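Local atomic coordinates of dioxygenase (Pseudomonas brassicacearum, PDB entry 5V2D), a protein that probably cleaves the central double bond of lignin-derived stilbenes with molecular oxygen, using a non-haem iron centre. Residues V97-L109 against P160-G172. Sequence-based numbering, arbitrary orientation.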
loop_
_atom_site.group_PDB
_atom_site.type_symbol
_atom_site.label_atom_id
_atom_site.label_comp_id
_atom_site.label_asym_id
_atom_site.label_seq_id
_atom_site.Cartn_x
_atom_site.Cartn_y
_atom_site.Cartn_z
ATOM N N VAL A 97 7.535 -17.092 17.121
ATOM C CA VAL A 97 6.700 -16.465 16.064
ATOM C C VAL A 97 5.813 -17.557 15.480
ATOM O O VAL A 97 6.292 -18.689 15.215
ATOM C CB VAL A 97 7.529 -15.827 14.958
ATOM C CG1 VAL A 97 6.637 -15.029 14.062
ATOM C CG2 VAL A 97 8.532 -14.889 15.541
ATOM N N SER A 98 4.549 -17.230 15.332
ATOM C CA SER A 98 3.598 -18.083 14.608
ATOM C C SER A 98 2.971 -17.333 13.421
ATOM O O SER A 98 3.113 -16.116 13.341
ATOM C CB SER A 98 2.530 -18.588 15.547
ATOM O OG SER A 98 1.805 -17.488 16.062
ATOM N N LEU A 99 2.353 -18.073 12.494
ATOM C CA LEU A 99 1.809 -17.452 11.282
ATOM C C LEU A 99 0.410 -18.013 11.049
ATOM O O LEU A 99 0.164 -19.233 11.183
ATOM C CB LEU A 99 2.655 -17.762 10.099
ATOM C CG LEU A 99 2.130 -17.398 8.717
ATOM C CD1 LEU A 99 1.921 -15.921 8.513
ATOM C CD2 LEU A 99 3.132 -17.976 7.725
ATOM N N ARG A 100 -0.488 -17.092 10.739
ATOM C CA ARG A 100 -1.773 -17.427 10.120
ATOM C C ARG A 100 -1.968 -16.636 8.878
ATOM O O ARG A 100 -1.613 -15.489 8.843
ATOM C CB ARG A 100 -2.852 -16.994 11.045
ATOM C CG ARG A 100 -3.217 -17.964 12.009
ATOM C CD ARG A 100 -4.805 -17.829 11.922
ATOM N NE ARG A 100 -5.521 -19.031 12.348
ATOM C CZ ARG A 100 -5.494 -19.426 13.607
ATOM N NH1 ARG A 100 -4.840 -18.724 14.572
ATOM N NH2 ARG A 100 -6.146 -20.530 13.904
ATOM N N ARG A 101 -2.526 -17.277 7.838
ATOM C CA ARG A 101 -2.688 -16.636 6.539
ATOM C C ARG A 101 -4.083 -17.051 6.055
ATOM O O ARG A 101 -4.344 -18.271 5.985
ATOM C CB ARG A 101 -1.623 -17.058 5.591
ATOM C CG ARG A 101 -1.620 -16.309 4.264
ATOM C CD ARG A 101 -0.302 -16.548 3.513
ATOM N NE ARG A 101 -0.160 -15.706 2.327
ATOM C CZ ARG A 101 -0.294 -16.040 1.071
ATOM N NH1 ARG A 101 -0.711 -17.255 0.703
ATOM N NH2 ARG A 101 -0.060 -15.090 0.148
ATOM N N ARG A 102 -4.930 -16.089 5.762
ATOM C CA ARG A 102 -6.335 -16.354 5.383
ATOM C C ARG A 102 -6.819 -15.315 4.351
ATOM O O ARG A 102 -6.459 -14.138 4.434
ATOM C CB ARG A 102 -7.321 -16.281 6.590
ATOM C CG ARG A 102 -7.137 -17.256 7.743
ATOM C CD ARG A 102 -7.443 -18.716 7.318
ATOM N NE ARG A 102 -7.593 -19.810 8.294
ATOM C CZ ARG A 102 -6.653 -20.686 8.694
ATOM N NH1 ARG A 102 -5.394 -20.580 8.338
ATOM N NH2 ARG A 102 -6.986 -21.672 9.516
ATOM N N TYR A 103 -7.704 -15.762 3.481
ATOM C CA TYR A 103 -8.375 -14.890 2.539
ATOM C C TYR A 103 -9.384 -14.060 3.260
ATOM O O TYR A 103 -10.070 -14.546 4.184
ATOM C CB TYR A 103 -9.124 -15.679 1.467
ATOM C CG TYR A 103 -8.319 -16.058 0.231
ATOM C CD1 TYR A 103 -8.173 -17.353 -0.142
ATOM C CD2 TYR A 103 -7.697 -15.068 -0.545
ATOM C CE1 TYR A 103 -7.486 -17.682 -1.293
ATOM C CE2 TYR A 103 -7.035 -15.415 -1.703
ATOM C CZ TYR A 103 -6.899 -16.751 -2.039
ATOM O OH TYR A 103 -6.166 -17.065 -3.167
ATOM N N VAL A 104 -9.491 -12.806 2.864
ATOM C CA VAL A 104 -10.680 -12.006 3.216
ATOM C C VAL A 104 -11.891 -12.606 2.478
ATOM O O VAL A 104 -11.897 -12.713 1.263
ATOM C CB VAL A 104 -10.564 -10.530 2.810
ATOM C CG1 VAL A 104 -11.668 -9.725 3.418
ATOM C CG2 VAL A 104 -9.259 -9.915 3.352
ATOM N N GLN A 105 -12.918 -13.000 3.215
ATOM C CA GLN A 105 -14.099 -13.616 2.580
ATOM C C GLN A 105 -15.054 -12.512 2.092
ATOM O O GLN A 105 -16.186 -12.374 2.559
ATOM C CB GLN A 105 -14.771 -14.606 3.502
ATOM C CG GLN A 105 -13.808 -15.693 3.873
ATOM C CD GLN A 105 -14.427 -17.044 4.021
ATOM O OE1 GLN A 105 -15.654 -17.189 4.116
ATOM N NE2 GLN A 105 -13.584 -18.066 4.042
ATOM N N THR A 106 -14.597 -11.809 1.082
ATOM C CA THR A 106 -15.376 -10.809 0.390
ATOM C C THR A 106 -16.553 -11.453 -0.343
ATOM O O THR A 106 -16.501 -12.622 -0.709
ATOM C CB THR A 106 -14.552 -10.019 -0.650
ATOM O OG1 THR A 106 -14.066 -10.897 -1.627
ATOM C CG2 THR A 106 -13.389 -9.239 0.038
ATOM N N ASP A 107 -17.566 -10.654 -0.639
ATOM C CA ASP A 107 -18.652 -11.165 -1.458
ATOM C C ASP A 107 -18.070 -11.641 -2.829
ATOM O O ASP A 107 -18.522 -12.615 -3.367
ATOM C CB ASP A 107 -19.701 -10.131 -1.780
ATOM C CG ASP A 107 -20.437 -9.594 -0.572
ATOM O OD1 ASP A 107 -20.385 -10.127 0.488
ATOM O OD2 ASP A 107 -21.202 -8.598 -0.727
ATOM N N ARG A 108 -17.100 -10.912 -3.361
ATOM C CA ARG A 108 -16.501 -11.233 -4.646
ATOM C C ARG A 108 -15.842 -12.626 -4.620
ATOM O O ARG A 108 -16.049 -13.439 -5.530
ATOM C CB ARG A 108 -15.476 -10.209 -5.033
ATOM C CG ARG A 108 -14.619 -10.550 -6.244
ATOM C CD ARG A 108 -13.832 -9.336 -6.701
ATOM N NE ARG A 108 -12.793 -9.614 -7.689
ATOM C CZ ARG A 108 -12.292 -8.717 -8.525
ATOM N NH1 ARG A 108 -11.268 -9.074 -9.326
ATOM N NH2 ARG A 108 -12.758 -7.499 -8.605
ATOM N N LEU A 109 -15.022 -12.852 -3.606
ATOM C CA LEU A 109 -14.411 -14.157 -3.435
ATOM C C LEU A 109 -15.456 -15.271 -3.292
ATOM O O LEU A 109 -15.319 -16.341 -3.869
ATOM C CB LEU A 109 -13.461 -14.187 -2.279
ATOM C CG LEU A 109 -12.779 -15.540 -2.009
ATOM C CD1 LEU A 109 -11.819 -15.888 -3.097
ATOM C CD2 LEU A 109 -11.952 -15.534 -0.752
ATOM N N PRO A 160 -14.129 -1.008 3.882
ATOM C CA PRO A 160 -13.226 -2.068 4.273
ATOM C C PRO A 160 -13.960 -3.252 4.806
ATOM O O PRO A 160 -15.167 -3.161 5.042
ATOM C CB PRO A 160 -12.391 -1.419 5.393
ATOM C CG PRO A 160 -13.169 -0.255 5.873
ATOM C CD PRO A 160 -14.130 0.140 4.831
ATOM N N TRP A 161 -13.241 -4.369 4.963
ATOM C CA TRP A 161 -13.755 -5.611 5.478
ATOM C C TRP A 161 -13.061 -5.899 6.832
ATOM O O TRP A 161 -11.846 -5.742 6.978
ATOM C CB TRP A 161 -13.512 -6.759 4.477
ATOM C CG TRP A 161 -14.518 -6.698 3.423
ATOM C CD1 TRP A 161 -14.658 -5.731 2.485
ATOM C CD2 TRP A 161 -15.650 -7.558 3.292
ATOM N NE1 TRP A 161 -15.794 -5.958 1.761
ATOM C CE2 TRP A 161 -16.428 -7.066 2.240
ATOM C CE3 TRP A 161 -16.065 -8.705 3.945
ATOM C CZ2 TRP A 161 -17.593 -7.710 1.820
ATOM C CZ3 TRP A 161 -17.219 -9.344 3.532
ATOM C CH2 TRP A 161 -17.982 -8.837 2.508
ATOM N N ALA A 162 -13.870 -6.214 7.844
ATOM C CA ALA A 162 -13.318 -6.503 9.160
ATOM C C ALA A 162 -12.986 -7.959 9.318
ATOM O O ALA A 162 -13.699 -8.832 8.798
ATOM C CB ALA A 162 -14.280 -6.017 10.238
ATOM N N MET A 163 -11.888 -8.182 10.027
ATOM C CA MET A 163 -11.428 -9.467 10.409
ATOM C C MET A 163 -11.099 -9.553 11.895
ATOM O O MET A 163 -10.714 -8.569 12.537
ATOM C CB MET A 163 -10.211 -9.809 9.571
ATOM C CG MET A 163 -10.470 -9.724 8.033
ATOM S SD MET A 163 -8.839 -9.969 7.250
ATOM C CE MET A 163 -8.927 -11.733 6.860
ATOM N N ASP A 164 -11.190 -10.775 12.423
ATOM C CA ASP A 164 -10.850 -11.007 13.836
ATOM C C ASP A 164 -9.319 -10.852 13.974
ATOM O O ASP A 164 -8.533 -11.472 13.196
ATOM C CB ASP A 164 -11.292 -12.402 14.250
ATOM C CG ASP A 164 -10.976 -12.701 15.694
ATOM O OD1 ASP A 164 -9.815 -12.882 16.114
ATOM O OD2 ASP A 164 -11.924 -12.784 16.446
ATOM N N LEU A 165 -8.889 -10.051 14.934
ATOM C CA LEU A 165 -7.449 -9.801 15.145
ATOM C C LEU A 165 -6.613 -11.077 15.436
ATOM O O LEU A 165 -5.463 -11.151 15.057
ATOM C CB LEU A 165 -7.275 -8.858 16.309
ATOM C CG LEU A 165 -7.634 -7.381 15.931
ATOM C CD1 LEU A 165 -7.962 -6.574 17.206
ATOM C CD2 LEU A 165 -6.529 -6.715 15.038
ATOM N N GLU A 166 -7.212 -12.101 16.066
ATOM C CA GLU A 166 -6.474 -13.311 16.388
ATOM C C GLU A 166 -6.614 -14.370 15.338
ATOM O O GLU A 166 -5.614 -14.896 14.906
ATOM C CB GLU A 166 -6.910 -13.870 17.732
ATOM C CG GLU A 166 -6.657 -12.838 18.861
ATOM C CD GLU A 166 -6.801 -13.420 20.271
ATOM O OE1 GLU A 166 -5.924 -13.120 21.139
ATOM O OE2 GLU A 166 -7.783 -14.194 20.503
ATOM N N THR A 167 -7.835 -14.686 14.912
ATOM C CA THR A 167 -8.045 -15.804 14.006
ATOM C C THR A 167 -8.031 -15.428 12.515
ATOM O O THR A 167 -7.981 -16.292 11.694
ATOM C CB THR A 167 -9.411 -16.479 14.250
ATOM O OG1 THR A 167 -10.426 -15.569 13.887
ATOM C CG2 THR A 167 -9.612 -16.859 15.736
ATOM N N LEU A 168 -8.183 -14.161 12.214
ATOM C CA LEU A 168 -8.344 -13.665 10.811
ATOM C C LEU A 168 -9.632 -14.193 10.153
ATOM O O LEU A 168 -9.770 -14.147 8.925
ATOM C CB LEU A 168 -7.105 -13.909 9.991
ATOM C CG LEU A 168 -5.839 -13.244 10.506
ATOM C CD1 LEU A 168 -4.688 -13.706 9.541
ATOM C CD2 LEU A 168 -5.999 -11.741 10.497
ATOM N N GLU A 169 -10.599 -14.615 10.993
ATOM C CA GLU A 169 -11.952 -14.893 10.515
ATOM C C GLU A 169 -12.532 -13.562 9.948
ATOM O O GLU A 169 -12.358 -12.498 10.526
ATOM C CB GLU A 169 -12.844 -15.497 11.653
ATOM C CG GLU A 169 -14.253 -15.849 11.203
ATOM C CD GLU A 169 -15.242 -16.182 12.381
ATOM O OE1 GLU A 169 -14.892 -16.146 13.642
ATOM O OE2 GLU A 169 -16.434 -16.431 12.002
ATOM N N THR A 170 -13.199 -13.632 8.804
ATOM C CA THR A 170 -13.871 -12.467 8.230
ATOM C C THR A 170 -15.158 -12.168 8.989
ATOM O O THR A 170 -15.990 -13.032 9.140
ATOM C CB THR A 170 -14.133 -12.663 6.731
ATOM O OG1 THR A 170 -12.871 -12.794 6.040
ATOM C CG2 THR A 170 -14.820 -11.485 6.183
ATOM N N LEU A 171 -15.305 -10.948 9.446
ATOM C CA LEU A 171 -16.513 -10.472 10.153
ATOM C C LEU A 171 -17.508 -9.821 9.258
ATOM O O LEU A 171 -18.687 -9.874 9.537
ATOM C CB LEU A 171 -16.145 -9.491 11.275
ATOM C CG LEU A 171 -15.137 -10.129 12.246
ATOM C CD1 LEU A 171 -14.586 -9.229 13.346
ATOM C CD2 LEU A 171 -15.793 -11.383 12.867
ATOM N N GLY A 172 -17.120 -9.274 8.114
ATOM C CA GLY A 172 -18.114 -8.694 7.158
ATOM C C GLY A 172 -17.614 -7.319 6.773
ATOM O O GLY A 172 -16.588 -6.810 7.284
HETATM O O HOH W 1 -11.167 -14.770 6.772
#
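The beta hairpin formed by strands 161-163 and 170-173, from one blade of the propeller, packs against the end of strand 96-103 of another blade and the turn leading into helix 107-115. W161 lies under that turn. T106 CA sits over its six-membered ring, 3.9 Å from the centroid and 11° off the normal, a CH-pi contact, while the G172 backbone lies against the opposite face; a CB there would collide with the L171 carbonyl O, so glycine fits. D107 OD1 comes to the ring edge, 3.4 Å from CH2, with the carboxylate nearly perpendicular to the indole. With chi1 at -169°, V104 turns CG1 opposite its backbone N and against W161 CB at 3.6 Å, leaving CG2 for M163 SD at 3.9 Å; a branched side chain can thus serve two neighbours. T170 OG1 accepts an almost straight bond from Q105 N (2.8 Å, 176°) and donates to a water, which donates to Y103 O and L168 O; a hydroxyl suits this place because it can do both. Farther along, L168 CD1 reaches the R100 backbone, and R100 CD lies 3.5 Å from T167 O. Replacing W161 by an alanine is likely to open a gap beneath T106 and leave D107 OD1 without the ring edge it meets. Contacts between neighbouring blades, each an antiparallel sheet, belong to the seven-bladed beta-propeller of carotenoid cleavage oxygenases.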